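Local atomic coordinates of Dye-decolorizing peroxidase Tfu_3078 (Thermobifida fusca, PDB entry 5FW4), a protein that uses hydrogen peroxide, with a non-covalently bound heme b, to oxidise many compounds, most readily anthraquinone dyes, its physiological substrate being unknown. Residues 215-220 / 359-364; 277-282 / 372-377; 281-286 / 403-408. All coordinates share one frame; numbering follows the deposited sequence.

Interactions 2 and 3 are neighbouring strand pairings in the C-terminal four-stranded antiparallel sheet; they share R281 and I282, and their centres lie about 10 Å apart. Interaction 1, its centre about 12 Å from either, joins one of that sheet's outer strands, 353-363, to the N-terminal sheet. Three polar links connect them: Y359 O to G372 N (2.9 Å, a probable hydrogen bond), the salt bridge R364 NH2 to E407 OE1 (2.9 Å), and R280 NE to H406 ND1 (3.0 Å, a probable hydrogen bond). Interactions 2 and 3 both touch the heme, and the L373 side chain comes within about 4 Å of that of D242, the inferred proton acceptor. The Y359 side chain of interaction 1 is about 8 Å from the heme.

Interaction 1 of 3, residues 215-220 / 359-364; sequences WSLRGF and YDQGWR
The two antiparallel four-stranded sheets of the DyP-type peroxidase fold, one from each half of the chain, meet where L217, R218 and F220 of outer strand 211-220 pack on Y359, D360 and Q361 of outer strand 353-363. The local axes approach to 6.1 Å at 120°, and no direct hydrogen bond joins residues 215-220 to 359-364; the strands' backbone bond is made just before, between F220 and S358. For L217, chi1 of -172° carries CG toward strand 353-363, and there the two methyls part: CD2 sits over one face of the Y359 ring, 4.1 Å from its centroid and shifted toward the rim, in a CH-pi contact, while CD1 lies 3.9 Å from Q361 CG. Cut back to an alanine here, the side chain would probably leave that face of Y359 without its methyl cover and open a gap beside the Q361 chain. L217 also touches L374 and R281 of the C-terminal sheet, so its packing extends beyond the outer strand. Farther along, F220 presents the edge of its ring to D360, with CE2 3.9 Å from D360 CB. A water bridges the backbones between these two clusters, 2.8 Å from R218 O and accepting from D360 N at 3.0 Å. A second subunit covers part of this region: its F220 packs on R218, and its T197 OG1 bonds to D360 OD2. The other carboxylate oxygen, OD1, forms a salt bridge with R369 and closes an Asx turn at the classic bulge where Q361 and G362 both face D370: G362 N donates to D360 OD1 over 2.9 Å with an N-H...O angle of 161°.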
loop_
_atom_site.group_PDB
_atom_site.type_symbol
_atom_site.label_atom_id
_atom_site.label_comp_id
_atom_site.label_asym_id
_atom_site.label_seq_id
_atom_site.Cartn_x
_atom_site.Cartn_y
_atom_site.Cartn_z
ATOM N N TRP A 215 9.056 -2.549 -13.889
ATOM C CA TRP A 215 8.991 -2.113 -12.485
ATOM C C TRP A 215 7.624 -1.591 -12.193
ATOM O O TRP A 215 6.906 -1.159 -13.081
ATOM C CB TRP A 215 10.051 -1.038 -12.168
ATOM C CG TRP A 215 9.955 0.203 -12.988
ATOM C CD1 TRP A 215 10.616 0.474 -14.139
ATOM C CD2 TRP A 215 9.136 1.347 -12.718
ATOM N NE1 TRP A 215 10.269 1.713 -14.604
ATOM C CE2 TRP A 215 9.366 2.274 -13.752
ATOM C CE3 TRP A 215 8.252 1.688 -11.685
ATOM C CZ2 TRP A 215 8.726 3.510 -13.802
ATOM C CZ3 TRP A 215 7.621 2.916 -11.725
ATOM C CH2 TRP A 215 7.856 3.815 -12.781
ATOM N N SER A 216 7.257 -1.618 -10.936
ATOM C CA SER A 216 6.000 -0.995 -10.515
ATOM C C SER A 216 6.083 -0.428 -9.118
ATOM O O SER A 216 6.856 -0.914 -8.310
ATOM C CB SER A 216 4.853 -2.007 -10.492
ATOM O OG SER A 216 5.126 -2.973 -9.521
ATOM N N LEU A 217 5.188 0.504 -8.821
ATOM C CA LEU A 217 5.092 1.101 -7.494
ATOM C C LEU A 217 3.690 1.566 -7.212
ATOM O O LEU A 217 3.092 2.293 -7.981
ATOM C CB LEU A 217 6.116 2.250 -7.361
ATOM C CG LEU A 217 6.246 2.818 -5.942
ATOM C CD1 LEU A 217 6.660 1.829 -4.878
ATOM C CD2 LEU A 217 7.239 3.969 -5.955
ATOM N N ARG A 218 3.164 1.145 -6.083
ATOM C CA ARG A 218 1.889 1.615 -5.572
ATOM C C ARG A 218 2.141 2.923 -4.707
ATOM O O ARG A 218 3.103 2.960 -3.961
ATOM C CB ARG A 218 1.329 0.539 -4.696
ATOM C CG ARG A 218 0.981 -0.726 -5.504
ATOM C CD ARG A 218 0.465 -1.735 -4.528
ATOM N NE ARG A 218 -0.844 -1.423 -4.038
ATOM C CZ ARG A 218 -1.186 -1.349 -2.762
ATOM N NH1 ARG A 218 -0.288 -1.506 -1.802
ATOM N NH2 ARG A 218 -2.418 -1.031 -2.441
ATOM N N GLY A 219 1.221 3.888 -4.762
ATOM C CA GLY A 219 1.254 5.106 -3.906
ATOM C C GLY A 219 -0.122 5.450 -3.375
ATOM O O GLY A 219 -1.150 4.838 -3.728
ATOM N N PHE A 220 -0.177 6.411 -2.474
ATOM C CA PHE A 220 -1.404 6.760 -1.810
ATOM C C PHE A 220 -1.372 8.199 -1.433
ATOM O O PHE A 220 -0.274 8.758 -1.340
ATOM C CB PHE A 220 -1.669 5.908 -0.547
ATOM C CG PHE A 220 -0.579 5.943 0.489
ATOM C CD1 PHE A 220 -0.569 6.975 1.469
ATOM C CD2 PHE A 220 0.486 5.058 0.447
ATOM C CE1 PHE A 220 0.437 6.977 2.431
ATOM C CE2 PHE A 220 1.479 5.058 1.386
ATOM C CZ PHE A 220 1.492 6.092 2.373
ATOM N N TYR A 359 4.523 6.980 -1.122
ATOM C CA TYR A 359 4.789 5.535 -1.069
ATOM C C TYR A 359 5.458 5.190 0.207
ATOM O O TYR A 359 6.247 6.024 0.795
ATOM C CB TYR A 359 5.603 5.030 -2.268
ATOM C CG TYR A 359 7.069 5.378 -2.345
ATOM C CD1 TYR A 359 8.025 4.567 -1.782
ATOM C CD2 TYR A 359 7.495 6.505 -3.032
ATOM C CE1 TYR A 359 9.373 4.833 -1.913
ATOM C CE2 TYR A 359 8.835 6.822 -3.153
ATOM C CZ TYR A 359 9.782 6.002 -2.566
ATOM O OH TYR A 359 11.131 6.303 -2.659
ATOM N N ASP A 360 5.087 4.027 0.703
ATOM C CA ASP A 360 5.615 3.415 1.906
ATOM C C ASP A 360 5.884 1.965 1.616
ATOM O O ASP A 360 4.950 1.140 1.424
ATOM C CB ASP A 360 4.657 3.605 3.070
ATOM C CG ASP A 360 5.235 3.129 4.429
ATOM O OD1 ASP A 360 6.188 2.301 4.465
ATOM O OD2 ASP A 360 4.667 3.527 5.478
ATOM N N GLN A 361 7.174 1.657 1.522
ATOM C CA GLN A 361 7.660 0.335 1.238
ATOM C C GLN A 361 8.467 -0.199 2.406
ATOM O O GLN A 361 9.384 -1.004 2.245
ATOM C CB GLN A 361 8.429 0.322 -0.095
ATOM C CG GLN A 361 7.533 0.621 -1.302
ATOM C CD GLN A 361 6.548 -0.513 -1.627
ATOM O OE1 GLN A 361 5.344 -0.311 -1.697
ATOM N NE2 GLN A 361 7.068 -1.684 -1.789
ATOM N N GLY A 362 8.136 0.267 3.606
ATOM C CA GLY A 362 8.810 -0.224 4.809
ATOM C C GLY A 362 10.312 0.138 4.878
ATOM O O GLY A 362 10.707 1.326 4.819
ATOM N N TRP A 363 11.151 -0.876 5.071
ATOM C CA TRP A 363 12.595 -0.670 5.310
ATOM C C TRP A 363 13.373 -1.599 4.379
ATOM O O TRP A 363 12.906 -2.673 3.987
ATOM C CB TRP A 363 12.973 -0.903 6.784
ATOM C CG TRP A 363 12.452 0.139 7.663
ATOM C CD1 TRP A 363 13.161 1.232 8.172
ATOM C CD2 TRP A 363 11.108 0.256 8.165
ATOM N NE1 TRP A 363 12.303 2.017 8.936
ATOM C CE2 TRP A 363 11.040 1.455 8.918
ATOM C CE3 TRP A 363 9.941 -0.518 8.021
ATOM C CZ2 TRP A 363 9.860 1.879 9.556
ATOM C CZ3 TRP A 363 8.764 -0.082 8.651
ATOM C CH2 TRP A 363 8.748 1.108 9.423
ATOM N N ARG A 364 14.560 -1.162 4.024
ATOM C CA ARG A 364 15.406 -1.845 3.070
ATOM C C ARG A 364 16.664 -2.331 3.819
ATOM O O ARG A 364 16.690 -2.270 5.051
ATOM C CB ARG A 364 15.633 -0.853 1.892
ATOM C CG ARG A 364 17.054 -0.540 1.525
ATOM C CD ARG A 364 17.264 0.772 0.801
ATOM N NE ARG A 364 16.288 1.011 -0.219
ATOM C CZ ARG A 364 16.344 2.027 -1.061
ATOM N NH1 ARG A 364 17.365 2.857 -1.036
ATOM N NH2 ARG A 364 15.370 2.185 -1.950
HETATM O O HOH W 1 3.692 2.243 -1.281
#

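Interaction 2 of 3, residues 277-282 / 372-377; sequences LVVRRI and GLLFMA. With HEM (protoporphyrin IX containing Fe), chain C.
Strand residues 277-282 and 372-377 run antiparallel, 167° between directions, and six backbone hydrogen bonds tie V278 to A377, R280 to F375 and I282 to L373, with V279-M376 and R281-L374 as the intervening non-hydrogen-bonded pairs. This register sorts the side chains. On the face turned to the N-terminal sheet, the CG2 methyl of V279 meets L374 CD1 at 3.6 Å, and L277 CD1 lies against M376 CB at 3.7 Å; from strand 211-220, W215 packs on V279 and L217 on L374. The other face meets the cofactor. With chi1 at 169° the F375 ring swings toward the heme, its CE2 coming to 3.3 Å from heme C2C, while the heme methyl CMC lies over one face of the ring. I282 runs alongside F375 in the same direction and puts CG2 3.5 Å from the vinyl carbon CBB, and L373 CD2 touches heme C3B at 3.6 Å. L373 and F375 also line a pocket, completed by D242 and R354, that holds an oxygen molecule in the crystal. I282, L373 and F375 thus give the heme purely apolar packing, carbon against carbon, and its hydrogen bonds come from elsewhere: G243 N, A245 N and R354 NH2.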
loop_
_atom_site.group_PDB
_atom_site.type_symbol
_atom_site.label_atom_id
_atom_site.label_comp_id
_atom_site.label_asym_id
_atom_site.label_seq_id
_atom_site.Cartn_x
_atom_site.Cartn_y
_atom_site.Cartn_z
ATOM N N LEU A 277 4.490 12.428 -19.362
ATOM C CA LEU A 277 4.629 12.095 -17.956
ATOM C C LEU A 277 6.085 11.816 -17.617
ATOM O O LEU A 277 6.710 10.910 -18.190
ATOM C CB LEU A 277 3.794 10.837 -17.614
ATOM C CG LEU A 277 3.995 10.255 -16.205
ATOM C CD1 LEU A 277 3.489 11.188 -15.138
ATOM C CD2 LEU A 277 3.304 8.898 -16.069
ATOM N N VAL A 278 6.646 12.612 -16.697
ATOM C CA VAL A 278 7.877 12.238 -16.068
ATOM C C VAL A 278 7.536 11.657 -14.712
ATOM O O VAL A 278 6.882 12.328 -13.879
ATOM C CB VAL A 278 8.862 13.417 -15.896
ATOM C CG1 VAL A 278 10.076 12.954 -15.124
ATOM C CG2 VAL A 278 9.262 13.982 -17.252
ATOM N N VAL A 279 7.975 10.417 -14.482
ATOM C CA VAL A 279 7.809 9.801 -13.176
ATOM C C VAL A 279 9.155 9.642 -12.519
ATOM O O VAL A 279 10.135 9.204 -13.138
ATOM C CB VAL A 279 7.007 8.472 -13.205
ATOM C CG1 VAL A 279 7.520 7.539 -14.254
ATOM C CG2 VAL A 279 7.021 7.785 -11.852
ATOM N N ARG A 280 9.206 10.009 -11.245
ATOM C CA ARG A 280 10.414 9.823 -10.468
ATOM C C ARG A 280 10.034 9.178 -9.140
ATOM O O ARG A 280 9.089 9.623 -8.464
ATOM C CB ARG A 280 11.113 11.193 -10.250
ATOM C CG ARG A 280 11.428 11.983 -11.513
ATOM C CD ARG A 280 12.646 11.439 -12.268
ATOM N NE ARG A 280 13.889 11.939 -11.662
ATOM C CZ ARG A 280 15.086 11.977 -12.234
ATOM N NH1 ARG A 280 15.277 11.551 -13.470
ATOM N NH2 ARG A 280 16.109 12.501 -11.551
ATOM N N ARG A 281 10.740 8.125 -8.777
ATOM C CA ARG A 281 10.608 7.535 -7.466
ATOM C C ARG A 281 11.631 8.268 -6.591
ATOM O O ARG A 281 12.813 8.121 -6.792
ATOM C CB ARG A 281 10.928 6.059 -7.487
ATOM C CG ARG A 281 10.736 5.371 -6.152
ATOM C CD ARG A 281 11.265 3.974 -6.222
ATOM N NE ARG A 281 11.270 3.268 -4.944
ATOM C CZ ARG A 281 10.914 2.008 -4.784
ATOM N NH1 ARG A 281 10.474 1.302 -5.820
ATOM N NH2 ARG A 281 10.966 1.454 -3.583
ATOM N N ILE A 282 11.141 9.030 -5.641
ATOM C CA ILE A 282 12.052 9.884 -4.800
ATOM C C ILE A 282 11.961 9.460 -3.360
ATOM O O ILE A 282 10.956 9.697 -2.704
ATOM C CB ILE A 282 11.663 11.328 -4.864
ATOM C CG1 ILE A 282 11.378 11.773 -6.272
ATOM C CG2 ILE A 282 12.760 12.200 -4.226
ATOM C CD1 ILE A 282 12.529 11.635 -7.137
ATOM N N GLY A 372 8.678 7.631 0.521
ATOM C CA GLY A 372 8.854 8.650 -0.413
ATOM C C GLY A 372 7.722 9.235 -1.143
ATOM O O GLY A 372 6.605 9.185 -0.742
ATOM N N LEU A 373 8.097 9.941 -2.192
ATOM C CA LEU A 373 7.197 10.583 -3.148
ATOM C C LEU A 373 7.356 9.897 -4.501
ATOM O O LEU A 373 8.454 9.889 -5.122
ATOM C CB LEU A 373 7.503 12.077 -3.298
ATOM C CG LEU A 373 6.632 12.907 -4.249
ATOM C CD1 LEU A 373 5.213 12.936 -3.693
ATOM C CD2 LEU A 373 7.169 14.341 -4.444
ATOM N N LEU A 374 6.264 9.277 -4.955
ATOM C CA LEU A 374 6.155 8.857 -6.318
ATOM C C LEU A 374 5.726 10.103 -7.071
ATOM O O LEU A 374 4.540 10.428 -7.185
ATOM C CB LEU A 374 5.158 7.697 -6.436
ATOM C CG LEU A 374 4.912 7.210 -7.847
ATOM C CD1 LEU A 374 6.208 6.808 -8.518
ATOM C CD2 LEU A 374 3.970 6.032 -7.713
ATOM N N PHE A 375 6.724 10.857 -7.531
ATOM C CA PHE A 375 6.500 12.137 -8.150
ATOM C C PHE A 375 6.083 11.974 -9.594
ATOM O O PHE A 375 6.688 11.211 -10.324
ATOM C CB PHE A 375 7.815 12.911 -8.107
ATOM C CG PHE A 375 7.829 14.159 -8.929
ATOM C CD1 PHE A 375 8.107 14.118 -10.298
ATOM C CD2 PHE A 375 7.696 15.412 -8.304
ATOM C CE1 PHE A 375 8.166 15.292 -11.042
ATOM C CE2 PHE A 375 7.730 16.573 -9.053
ATOM C CZ PHE A 375 7.977 16.527 -10.413
ATOM N N MET A 376 5.064 12.715 -10.019
ATOM C CA MET A 376 4.599 12.623 -11.384
ATOM C C MET A 376 4.307 14.003 -11.929
ATOM O O MET A 376 3.420 14.693 -11.424
ATOM C CB MET A 376 3.356 11.708 -11.484
ATOM C CG MET A 376 3.655 10.248 -11.269
ATOM S SD MET A 376 2.333 9.105 -11.764
ATOM C CE MET A 376 1.447 9.011 -10.247
ATOM N N ALA A 377 5.054 14.408 -12.952
ATOM C CA ALA A 377 4.810 15.678 -13.617
ATOM C C ALA A 377 4.315 15.467 -15.035
ATOM O O ALA A 377 4.900 14.712 -15.796
ATOM C CB ALA A 377 6.042 16.556 -13.623
HETATM C CHA HEM C . 6.411 22.945 -5.129
HETATM C CHB HEM C . 7.680 19.240 -2.281
HETATM C CHC HEM C . 10.251 17.402 -5.940
HETATM C CHD HEM C . 8.761 20.965 -8.860
HETATM C C1A HEM C . 6.540 22.093 -4.060
HETATM C C2A HEM C . 5.977 22.343 -2.793
HETATM C C3A HEM C . 6.356 21.315 -1.994
HETATM C C4A HEM C . 7.131 20.428 -2.750
HETATM C CMA HEM C . 5.981 21.105 -0.576
HETATM C CAA HEM C . 5.164 23.548 -2.390
HETATM C CBA HEM C . 3.662 23.357 -2.567
HETATM C CGA HEM C . 3.279 23.355 -4.018
HETATM O O1A HEM C . 2.954 22.257 -4.546
HETATM O O2A HEM C . 3.279 24.432 -4.667
HETATM C C1B HEM C . 8.511 18.417 -3.063
HETATM C C2B HEM C . 9.106 17.225 -2.583
HETATM C C3B HEM C . 9.837 16.682 -3.605
HETATM C C4B HEM C . 9.647 17.595 -4.733
HETATM C CMB HEM C . 8.929 16.668 -1.199
HETATM C CAB HEM C . 10.606 15.436 -3.695
HETATM C CBB HEM C . 10.561 14.470 -2.778
HETATM C C1C HEM C . 10.078 18.196 -7.050
HETATM C C2C HEM C . 10.641 17.946 -8.284
HETATM C C3C HEM C . 10.195 18.960 -9.123
HETATM C C4C HEM C . 9.371 19.827 -8.369
HETATM C CMC HEM C . 11.530 16.757 -8.546
HETATM C CAC HEM C . 10.480 19.293 -10.511
HETATM C CBC HEM C . 11.535 18.869 -11.133
HETATM C C1D HEM C . 7.988 21.774 -8.010
HETATM C C2D HEM C . 7.364 23.003 -8.515
HETATM C C3D HEM C . 6.718 23.558 -7.463
HETATM C C4D HEM C . 6.973 22.665 -6.338
HETATM C CMD HEM C . 7.391 23.556 -9.929
HETATM C CAD HEM C . 5.901 24.836 -7.492
HETATM C CBD HEM C . 6.854 26.029 -7.378
HETATM C CGD HEM C . 6.098 27.328 -7.549
HETATM O O1D HEM C . 5.774 27.765 -8.670
HETATM O O2D HEM C . 5.777 27.969 -6.525
HETATM N NA HEM C . 7.256 20.914 -4.018
HETATM N NB HEM C . 8.853 18.591 -4.338
HETATM N NC HEM C . 9.352 19.353 -7.112
HETATM N ND HEM C . 7.738 21.584 -6.689
HETATM FE FE HEM C . 8.318 20.187 -5.539
#

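Interaction 3 of 3, residues 281-286 / 403-408; sequences RIRMLL and YIRHEG. With HEM (protoporphyrin IX containing Fe), chain C.
R283 and E407 form a salt bridge on one face of a beta ladder in the C-terminal sheet, where residues 281-284 pair antiparallel with 404-408, with a classic bulge at one end: E407 and G408 both face R281, and E407 N donates to R281 O. From its base, R283 CB lies 3.7 Å from E407 OE1. The chain then extends until the bend at chi3 (53°); CD passes E407 OE2 at 3.6 Å, and NE donates to OE2 at 2.9 Å with an N-H...O angle of 168°. The oxygen lies in the guanidinium plane, but NE approaches it from above the carboxylate plane. At the tip, NH2 rests 3.5 Å from R405 CG and donates to two waters, one of which also binds OE2, so the bridge is doubled through solvent. E407 OE1 bonds to R364, whose guanidinium is close to that of R283; the shared carboxylate probably offsets that charge. The ladder's opposite face meets the heme. There I404 CG2 packs beside I282 and 3.6 Å from the vinyl carbon CBB, and M284 CE reaches the methyl CMB. The H406 imidazole turns its edge to the cofactor, with CE1 of H406 3.7 Å from heme CMC.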
loop_
_atom_site.group_PDB
_atom_site.type_symbol
_atom_site.label_atom_id
_atom_site.label_comp_id
_atom_site.label_asym_id
_atom_site.label_seq_id
_atom_site.Cartn_x
_atom_site.Cartn_y
_atom_site.Cartn_z
ATOM N N ARG A 281 10.740 8.125 -8.777
ATOM C CA ARG A 281 10.608 7.535 -7.466
ATOM C C ARG A 281 11.631 8.268 -6.591
ATOM O O ARG A 281 12.813 8.121 -6.792
ATOM C CB ARG A 281 10.928 6.059 -7.487
ATOM C CG ARG A 281 10.736 5.371 -6.152
ATOM C CD ARG A 281 11.265 3.974 -6.222
ATOM N NE ARG A 281 11.270 3.268 -4.944
ATOM C CZ ARG A 281 10.914 2.008 -4.784
ATOM N NH1 ARG A 281 10.474 1.302 -5.820
ATOM N NH2 ARG A 281 10.966 1.454 -3.583
ATOM N N ILE A 282 11.141 9.030 -5.641
ATOM C CA ILE A 282 12.052 9.884 -4.800
ATOM C C ILE A 282 11.961 9.460 -3.360
ATOM O O ILE A 282 10.956 9.697 -2.704
ATOM C CB ILE A 282 11.663 11.328 -4.864
ATOM C CG1 ILE A 282 11.378 11.773 -6.272
ATOM C CG2 ILE A 282 12.760 12.200 -4.226
ATOM C CD1 ILE A 282 12.529 11.635 -7.137
ATOM N N ARG A 283 13.009 8.834 -2.872
ATOM C CA ARG A 283 13.082 8.380 -1.508
ATOM C C ARG A 283 13.282 9.623 -0.613
ATOM O O ARG A 283 14.034 10.499 -0.982
ATOM C CB ARG A 283 14.248 7.427 -1.334
ATOM C CG ARG A 283 14.348 6.831 0.078
ATOM C CD ARG A 283 15.393 5.750 0.274
ATOM N NE ARG A 283 16.759 6.072 -0.128
ATOM C CZ ARG A 283 17.699 6.611 0.647
ATOM N NH1 ARG A 283 17.459 6.885 1.927
ATOM N NH2 ARG A 283 18.917 6.809 0.142
ATOM N N MET A 284 12.552 9.651 0.503
ATOM C CA MET A 284 12.677 10.717 1.550
ATOM C C MET A 284 13.540 10.234 2.702
ATOM O O MET A 284 13.346 9.149 3.234
ATOM C CB MET A 284 11.295 11.107 2.054
ATOM C CG MET A 284 10.475 11.843 1.028
ATOM S SD MET A 284 8.865 12.122 1.601
ATOM C CE MET A 284 8.192 13.259 0.491
ATOM N N LEU A 285 14.514 11.051 3.143
ATOM C CA LEU A 285 15.332 10.690 4.304
ATOM C C LEU A 285 14.615 11.153 5.566
ATOM O O LEU A 285 14.929 12.219 6.152
ATOM C CB LEU A 285 16.749 11.345 4.233
ATOM C CG LEU A 285 17.831 10.559 3.461
ATOM C CD1 LEU A 285 17.374 10.199 2.048
ATOM C CD2 LEU A 285 19.201 11.257 3.434
ATOM N N LEU A 286 13.640 10.379 5.997
ATOM C CA LEU A 286 12.707 10.883 6.987
ATOM C C LEU A 286 13.312 10.976 8.365
ATOM O O LEU A 286 12.963 11.879 9.139
ATOM C CB LEU A 286 11.420 10.044 7.002
ATOM C CG LEU A 286 10.573 10.162 5.750
ATOM C CD1 LEU A 286 9.427 9.136 5.795
ATOM C CD2 LEU A 286 10.000 11.557 5.493
ATOM N N TYR A 403 17.601 15.838 1.593
ATOM C CA TYR A 403 16.650 14.966 2.262
ATOM C C TYR A 403 15.958 14.011 1.296
ATOM O O TYR A 403 15.017 13.361 1.706
ATOM C CB TYR A 403 15.596 15.764 2.984
ATOM C CG TYR A 403 16.254 16.620 4.084
ATOM C CD1 TYR A 403 16.663 16.052 5.273
ATOM C CD2 TYR A 403 16.512 17.942 3.872
ATOM C CE1 TYR A 403 17.344 16.829 6.277
ATOM C CE2 TYR A 403 17.153 18.714 4.852
ATOM C CZ TYR A 403 17.557 18.128 6.044
ATOM O OH TYR A 403 18.219 18.918 7.040
ATOM N N ILE A 404 16.379 14.041 0.051
ATOM C CA ILE A 404 15.770 13.190 -0.991
ATOM C C ILE A 404 16.789 12.515 -1.887
ATOM O O ILE A 404 17.881 13.033 -2.088
ATOM C CB ILE A 404 14.804 13.979 -1.912
ATOM C CG1 ILE A 404 15.575 14.926 -2.853
ATOM C CG2 ILE A 404 13.693 14.615 -1.109
ATOM C CD1 ILE A 404 14.724 15.853 -3.692
ATOM N N ARG A 405 16.397 11.373 -2.478
ATOM C CA ARG A 405 17.245 10.691 -3.427
ATOM C C ARG A 405 16.407 10.247 -4.585
ATOM O O ARG A 405 15.481 9.473 -4.375
ATOM C CB ARG A 405 17.905 9.469 -2.777
ATOM C CG ARG A 405 18.894 9.803 -1.682
ATOM C CD ARG A 405 20.123 10.526 -2.219
ATOM N NE ARG A 405 21.115 10.754 -1.168
ATOM C CZ ARG A 405 21.250 11.879 -0.440
ATOM N NH1 ARG A 405 20.442 12.928 -0.585
ATOM N NH2 ARG A 405 22.201 11.924 0.472
ATOM N N HIS A 406 16.715 10.727 -5.792
ATOM C CA HIS A 406 16.045 10.234 -6.987
ATOM C C HIS A 406 16.505 8.811 -7.352
ATOM O O HIS A 406 17.603 8.614 -7.862
ATOM C CB HIS A 406 16.306 11.204 -8.143
ATOM C CG HIS A 406 15.552 12.499 -8.045
ATOM N ND1 HIS A 406 14.455 12.771 -8.826
ATOM C CD2 HIS A 406 15.742 13.596 -7.272
ATOM C CE1 HIS A 406 13.993 13.973 -8.544
ATOM N NE2 HIS A 406 14.769 14.505 -7.613
ATOM N N GLU A 407 15.641 7.809 -7.173
ATOM C CA GLU A 407 16.045 6.406 -7.396
ATOM C C GLU A 407 15.386 5.687 -8.591
ATOM O O GLU A 407 15.887 4.668 -9.043
ATOM C CB GLU A 407 15.785 5.586 -6.123
ATOM C CG GLU A 407 16.602 6.053 -4.925
ATOM C CD GLU A 407 16.358 5.233 -3.683
ATOM O OE1 GLU A 407 15.301 4.596 -3.549
ATOM O OE2 GLU A 407 17.233 5.206 -2.813
ATOM N N GLY A 408 14.290 6.218 -9.088
ATOM C CA GLY A 408 13.612 5.641 -10.254
ATOM C C GLY A 408 13.247 6.801 -11.163
ATOM O O GLY A 408 12.982 7.899 -10.685
HETATM C CHA HEM C . 6.411 22.945 -5.129
HETATM C CHB HEM C . 7.680 19.240 -2.281
HETATM C CHC HEM C . 10.251 17.402 -5.940
HETATM C CHD HEM C . 8.761 20.965 -8.860
HETATM C C1A HEM C . 6.540 22.093 -4.060
HETATM C C2A HEM C . 5.977 22.343 -2.793
HETATM C C3A HEM C . 6.356 21.315 -1.994
HETATM C C4A HEM C . 7.131 20.428 -2.750
HETATM C CMA HEM C . 5.981 21.105 -0.576
HETATM C CAA HEM C . 5.164 23.548 -2.390
HETATM C CBA HEM C . 3.662 23.357 -2.567
HETATM C CGA HEM C . 3.279 23.355 -4.018
HETATM O O1A HEM C . 2.954 22.257 -4.546
HETATM O O2A HEM C . 3.279 24.432 -4.667
HETATM C C1B HEM C . 8.511 18.417 -3.063
HETATM C C2B HEM C . 9.106 17.225 -2.583
HETATM C C3B HEM C . 9.837 16.682 -3.605
HETATM C C4B HEM C . 9.647 17.595 -4.733
HETATM C CMB HEM C . 8.929 16.668 -1.199
HETATM C CAB HEM C . 10.606 15.436 -3.695
HETATM C CBB HEM C . 10.561 14.470 -2.778
HETATM C C1C HEM C . 10.078 18.196 -7.050
HETATM C C2C HEM C . 10.641 17.946 -8.284
HETATM C C3C HEM C . 10.195 18.960 -9.123
HETATM C C4C HEM C . 9.371 19.827 -8.369
HETATM C CMC HEM C . 11.530 16.757 -8.546
HETATM C CAC HEM C . 10.480 19.293 -10.511
HETATM C CBC HEM C . 11.535 18.869 -11.133
HETATM C C1D HEM C . 7.988 21.774 -8.010
HETATM C C2D HEM C . 7.364 23.003 -8.515
HETATM C C3D HEM C . 6.718 23.558 -7.463
HETATM C C4D HEM C . 6.973 22.665 -6.338
HETATM C CMD HEM C . 7.391 23.556 -9.929
HETATM C CAD HEM C . 5.901 24.836 -7.492
HETATM C CBD HEM C . 6.854 26.029 -7.378
HETATM C CGD HEM C . 6.098 27.328 -7.549
HETATM O O1D HEM C . 5.774 27.765 -8.670
HETATM O O2D HEM C . 5.777 27.969 -6.525
HETATM N NA HEM C . 7.256 20.914 -4.018
HETATM N NB HEM C . 8.853 18.591 -4.338
HETATM N NC HEM C . 9.352 19.353 -7.112
HETATM N ND HEM C . 7.738 21.584 -6.689
HETATM FE FE HEM C . 8.318 20.187 -5.539
HETATM O O HOH W 2 12.633 4.302 -2.946
HETATM O O HOH W 3 19.706 5.852 -2.286
HETATM O O HOH W 4 21.360 8.293 0.853
#